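Local coordinates for putative uncharacterized protein (Helicobacter pylori, PDB 3TDG), which probably acts as a DsbG-type thiol-disulfide oxidoreductase, a reductase built around a thioredoxin fold, at residues Ile87-Ser90 with Asn91-Ser95; Lys164-Thr167 with Lys168-Asp171. One frame throughout, in Å; residues are numbered along the deposited sequence.

How the interactions relate
Interactions 1 and 2 lie in series along the chain, neither nested nor crossed, on opposite sides of its centre, with centres about 50 Å apart. Coming from the N terminus, the chain completes an antiparallel sheet with strand 85-88 and then turns through interaction 1, a tight loop leading to the short strand 93-95, which pairs with the second subunit. The long helix 98-129 follows and leads away from this N-terminal region toward the thioredoxin-like part. There, interaction 2 spans the break between helices 160-167 and 169-175, beside strand 177-182 and helix 211-222. Both contacts are local, one a turn in the dimer-forming region, the other a helix break in the thioredoxin fold.

Interaction 1. Residues Ile87-Ser90 with Asn91-Ser95; sequences IGLS and NIFFS
The phenyl ring of Phe93 is met obliquely by a methyl group of Leu89: CD2 of Leu89 lies 3.6 Å from CD1 of Phe93 and reaches on toward CE1 of the same ring. Val104 and Asp100 of helix 98-129 and Leu85 of the second subunit also touch Phe93, so this side chain meets both the long helix and the second subunit. The two residues flank a compact loop in the DsbG-type N-terminal domain, where an inverse gamma turn centred on Ile92 redirects the chain from strand 85-88 into strand 93-95. The turn is closed by a weak bond of 2.9 Å from Phe93 N to Asn91 O. With CG of Phe93 anti to its own backbone N (chi1 179°), the ring extends to the Leu89 methyl. From the end of the turn onward, Phe93 and Phe94, like Ile87, pair in an antiparallel ladder with a strand of the second subunit, which carries the sheet across the interface. Leu89 also packs on Pro76 and Val78 of strand 74-79. Just ahead of the gamma turn, Ser90 forms an ST turn. Its chi1 of 72° places the hydroxyl between its backbone N and carbonyl carbon, turned to the following peptides, and OG accepts a hydrogen bond from Ile92 N at 3.0 Å, bent to 142° at the hydrogen.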
loop_
_atom_site.group_PDB
_atom_site.type_symbol
_atom_site.label_atom_id
_atom_site.label_comp_id
_atom_site.label_asym_id
_atom_site.label_seq_id
_atom_site.Cartn_x
_atom_site.Cartn_y
_atom_site.Cartn_z
ATOM N N ILE A 87 4.199 21.261 -13.845
ATOM C CA ILE A 87 3.140 20.337 -13.454
ATOM C C ILE A 87 3.656 18.919 -13.646
ATOM O O ILE A 87 4.154 18.578 -14.724
ATOM C CB ILE A 87 1.860 20.562 -14.300
ATOM C CG1 ILE A 87 1.382 22.003 -14.138
ATOM C CG2 ILE A 87 0.736 19.592 -13.876
ATOM C CD1 ILE A 87 0.518 22.516 -15.288
ATOM N N GLY A 88 3.559 18.091 -12.602
ATOM C CA GLY A 88 3.980 16.696 -12.721
ATOM C C GLY A 88 3.059 15.918 -13.665
ATOM O O GLY A 88 1.833 16.068 -13.597
ATOM N N LEU A 89 3.643 15.105 -14.542
ATOM C CA LEU A 89 2.866 14.227 -15.425
ATOM C C LEU A 89 2.506 12.941 -14.711
ATOM O O LEU A 89 3.227 12.485 -13.828
ATOM C CB LEU A 89 3.638 13.885 -16.697
ATOM C CG LEU A 89 3.528 14.803 -17.918
ATOM C CD1 LEU A 89 4.448 14.322 -19.005
ATOM C CD2 LEU A 89 2.085 14.861 -18.419
ATOM N N SER A 90 1.378 12.363 -15.107
ATOM C CA SER A 90 0.887 11.118 -14.534
ATOM C C SER A 90 0.079 10.417 -15.614
ATOM O O SER A 90 0.052 10.881 -16.755
ATOM C CB SER A 90 -0.006 11.415 -13.323
ATOM O OG SER A 90 -1.261 11.959 -13.729
ATOM N N ASN A 91 -0.597 9.333 -15.244
ATOM C CA ASN A 91 -1.563 8.666 -16.111
ATOM C C ASN A 91 -2.778 9.524 -16.427
ATOM O O ASN A 91 -3.453 9.279 -17.419
ATOM C CB ASN A 91 -2.033 7.339 -15.500
ATOM C CG ASN A 91 -0.995 6.230 -15.605
ATOM O OD1 ASN A 91 0.080 6.385 -16.215
ATOM N ND2 ASN A 91 -1.313 5.090 -14.995
ATOM N N ILE A 92 -3.085 10.506 -15.582
ATOM C CA ILE A 92 -4.184 11.422 -15.886
ATOM C C ILE A 92 -3.662 12.462 -16.862
ATOM O O ILE A 92 -3.180 13.529 -16.467
ATOM C CB ILE A 92 -4.812 12.047 -14.626
ATOM C CG1 ILE A 92 -5.237 10.944 -13.654
ATOM C CG2 ILE A 92 -6.020 12.979 -14.997
ATOM C CD1 ILE A 92 -5.557 11.430 -12.239
ATOM N N PHE A 93 -3.726 12.096 -18.144
ATOM C CA PHE A 93 -3.301 12.923 -19.251
ATOM C C PHE A 93 -4.192 12.631 -20.470
ATOM O O PHE A 93 -4.280 11.492 -20.927
ATOM C CB PHE A 93 -1.851 12.633 -19.643
ATOM C CG PHE A 93 -1.385 13.460 -20.792
ATOM C CD1 PHE A 93 -0.829 14.724 -20.573
ATOM C CD2 PHE A 93 -1.551 13.017 -22.102
ATOM C CE1 PHE A 93 -0.432 15.522 -21.632
ATOM C CE2 PHE A 93 -1.160 13.817 -23.182
ATOM C CZ PHE A 93 -0.602 15.070 -22.943
ATOM N N PHE A 94 -4.835 13.649 -21.006
ATOM C CA PHE A 94 -5.662 13.447 -22.198
ATOM C C PHE A 94 -5.428 14.557 -23.166
ATOM O O PHE A 94 -5.194 15.709 -22.777
ATOM C CB PHE A 94 -7.147 13.331 -21.854
ATOM C CG PHE A 94 -7.425 12.347 -20.763
ATOM C CD1 PHE A 94 -7.478 10.980 -21.037
ATOM C CD2 PHE A 94 -7.604 12.778 -19.460
ATOM C CE1 PHE A 94 -7.700 10.061 -20.021
ATOM C CE2 PHE A 94 -7.835 11.864 -18.437
ATOM C CZ PHE A 94 -7.886 10.508 -18.716
ATOM N N SER A 95 -5.468 14.196 -24.441
ATOM C CA SER A 95 -5.330 15.175 -25.508
ATOM C C SER A 95 -6.128 14.738 -26.728
ATOM O O SER A 95 -6.293 13.528 -26.956
ATOM C CB SER A 95 -3.859 15.343 -25.883
ATOM O OG SER A 95 -3.736 16.322 -26.891
#

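Interaction 2. Residues Lys164-Thr167 with Lys168-Asp171; sequences KELT and KLRD
Lys168 and Leu169 are held to the preceding helical turn by two successive backbone bonds that each span three residues, Lys168 N to Glu165 O at 3.0 Å and Leu169 N to Leu166 O at 3.1 Å. This is the break between helices 160-167 and 169-175 of the thioredoxin fold, the first of which probably starts at the redox CxxC motif. In both bonds the donor stands well above the carbonyl plane, 64° out of it at Leu166, as suits a tightened, 3-10-like turn. Glu165 O is 3.7 Å from Leu169 N, so the i-to-i+4 bond of a regular alpha helix is not made here. On the inner side, Leu166 CD1 and Leu169 CD2 meet at 3.9 Å, and their side chains are backed by Tyr222 and Ile215 of helix 211-222 and by Met180 and Val178 of strand 177-182. On the outer side, CG of Lys168 lies anti to its carbonyl carbon (chi1 -49°), and the extended chain runs back beside Lys164, crossing Glu165 at about a right angle. Lys168 NZ stays 4.9 Å from Glu165 OE1, too far for a salt bridge, though the opposite charges may attract weakly; Lys164 NZ, of like charge, lies 5.4 Å from Lys168 NZ. Further out, Arg170 forms salt bridges with Glu212 and Glu219, while a water bridges its backbone N and Thr167 O. Thr167 OG1 turns back one helical turn and donates to Lys164 O, at 2.6 Å and in the carbonyl plane.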
loop_
_atom_site.group_PDB
_atom_site.type_symbol
_atom_site.label_atom_id
_atom_site.label_comp_id
_atom_site.label_asym_id
_atom_site.label_seq_id
_atom_site.Cartn_x
_atom_site.Cartn_y
_atom_site.Cartn_z
ATOM N N LYS A 164 29.485 -24.623 -6.283
ATOM C CA LYS A 164 30.004 -24.344 -7.626
ATOM C C LYS A 164 30.493 -22.903 -7.736
ATOM O O LYS A 164 31.602 -22.644 -8.223
ATOM C CB LYS A 164 28.937 -24.651 -8.695
ATOM C CG LYS A 164 29.123 -23.891 -10.020
ATOM C CD LYS A 164 28.102 -24.374 -11.049
ATOM C CE LYS A 164 27.399 -23.225 -11.752
ATOM N NZ LYS A 164 25.941 -23.505 -11.759
ATOM N N GLU A 165 29.667 -21.962 -7.291
ATOM C CA GLU A 165 30.076 -20.565 -7.226
ATOM C C GLU A 165 31.380 -20.393 -6.411
ATOM O O GLU A 165 32.272 -19.638 -6.807
ATOM C CB GLU A 165 28.944 -19.692 -6.671
ATOM C CG GLU A 165 29.309 -18.209 -6.496
ATOM C CD GLU A 165 29.712 -17.508 -7.804
ATOM O OE1 GLU A 165 29.079 -17.757 -8.848
ATOM O OE2 GLU A 165 30.650 -16.681 -7.784
ATOM N N LEU A 166 31.504 -21.112 -5.299
ATOM C CA LEU A 166 32.730 -21.037 -4.494
ATOM C C LEU A 166 34.015 -21.389 -5.279
ATOM O O LEU A 166 35.071 -20.807 -5.030
ATOM C CB LEU A 166 32.600 -21.870 -3.223
ATOM C CG LEU A 166 33.783 -21.852 -2.245
ATOM C CD1 LEU A 166 34.084 -20.428 -1.769
ATOM C CD2 LEU A 166 33.553 -22.790 -1.089
ATOM N N THR A 167 33.929 -22.310 -6.242
ATOM C CA THR A 167 35.104 -22.675 -7.063
ATOM C C THR A 167 35.601 -21.513 -7.929
ATOM O O THR A 167 36.759 -21.493 -8.349
ATOM C CB THR A 167 34.854 -23.934 -7.957
ATOM O OG1 THR A 167 33.875 -23.631 -8.963
ATOM C CG2 THR A 167 34.363 -25.115 -7.129
ATOM N N LYS A 168 34.730 -20.541 -8.178
ATOM C CA LYS A 168 35.057 -19.383 -9.011
ATOM C C LYS A 168 35.631 -18.213 -8.223
ATOM O O LYS A 168 35.956 -17.166 -8.808
ATOM C CB LYS A 168 33.810 -18.914 -9.768
ATOM C CG LYS A 168 33.065 -20.045 -10.466
ATOM C CD LYS A 168 31.929 -19.541 -11.316
ATOM C CE LYS A 168 31.239 -20.716 -12.013
ATOM N NZ LYS A 168 30.114 -20.266 -12.877
ATOM N N LEU A 169 35.758 -18.379 -6.906
ATOM C CA LEU A 169 36.150 -17.269 -6.028
ATOM C C LEU A 169 37.525 -16.668 -6.360
ATOM O O LEU A 169 37.639 -15.455 -6.469
ATOM C CB LEU A 169 36.057 -17.664 -4.542
ATOM C CG LEU A 169 36.362 -16.590 -3.495
ATOM C CD1 LEU A 169 35.433 -15.384 -3.640
ATOM C CD2 LEU A 169 36.287 -17.200 -2.086
ATOM N N ARG A 170 38.546 -17.515 -6.519
ATOM C CA ARG A 170 39.899 -17.051 -6.906
ATOM C C ARG A 170 39.928 -16.301 -8.243
ATOM O O ARG A 170 40.742 -15.385 -8.415
ATOM C CB ARG A 170 40.914 -18.203 -6.924
ATOM C CG ARG A 170 41.387 -18.623 -5.550
ATOM C CD ARG A 170 42.326 -19.809 -5.622
ATOM N NE ARG A 170 42.552 -20.423 -4.311
ATOM C CZ ARG A 170 41.830 -21.423 -3.809
ATOM N NH1 ARG A 170 40.811 -21.941 -4.493
ATOM N NH2 ARG A 170 42.123 -21.915 -2.612
ATOM N N ASP A 171 39.043 -16.675 -9.177
ATOM C CA ASP A 171 38.915 -15.938 -10.452
ATOM C C ASP A 171 38.235 -14.600 -10.272
ATOM O O ASP A 171 38.662 -13.610 -10.872
ATOM C CB ASP A 171 38.173 -16.750 -11.518
ATOM C CG ASP A 171 38.993 -17.893 -12.056
ATOM O OD1 ASP A 171 40.179 -18.036 -11.685
ATOM O OD2 ASP A 171 38.445 -18.674 -12.849
HETATM O O HOH W 1 38.375 -20.154 -6.171
#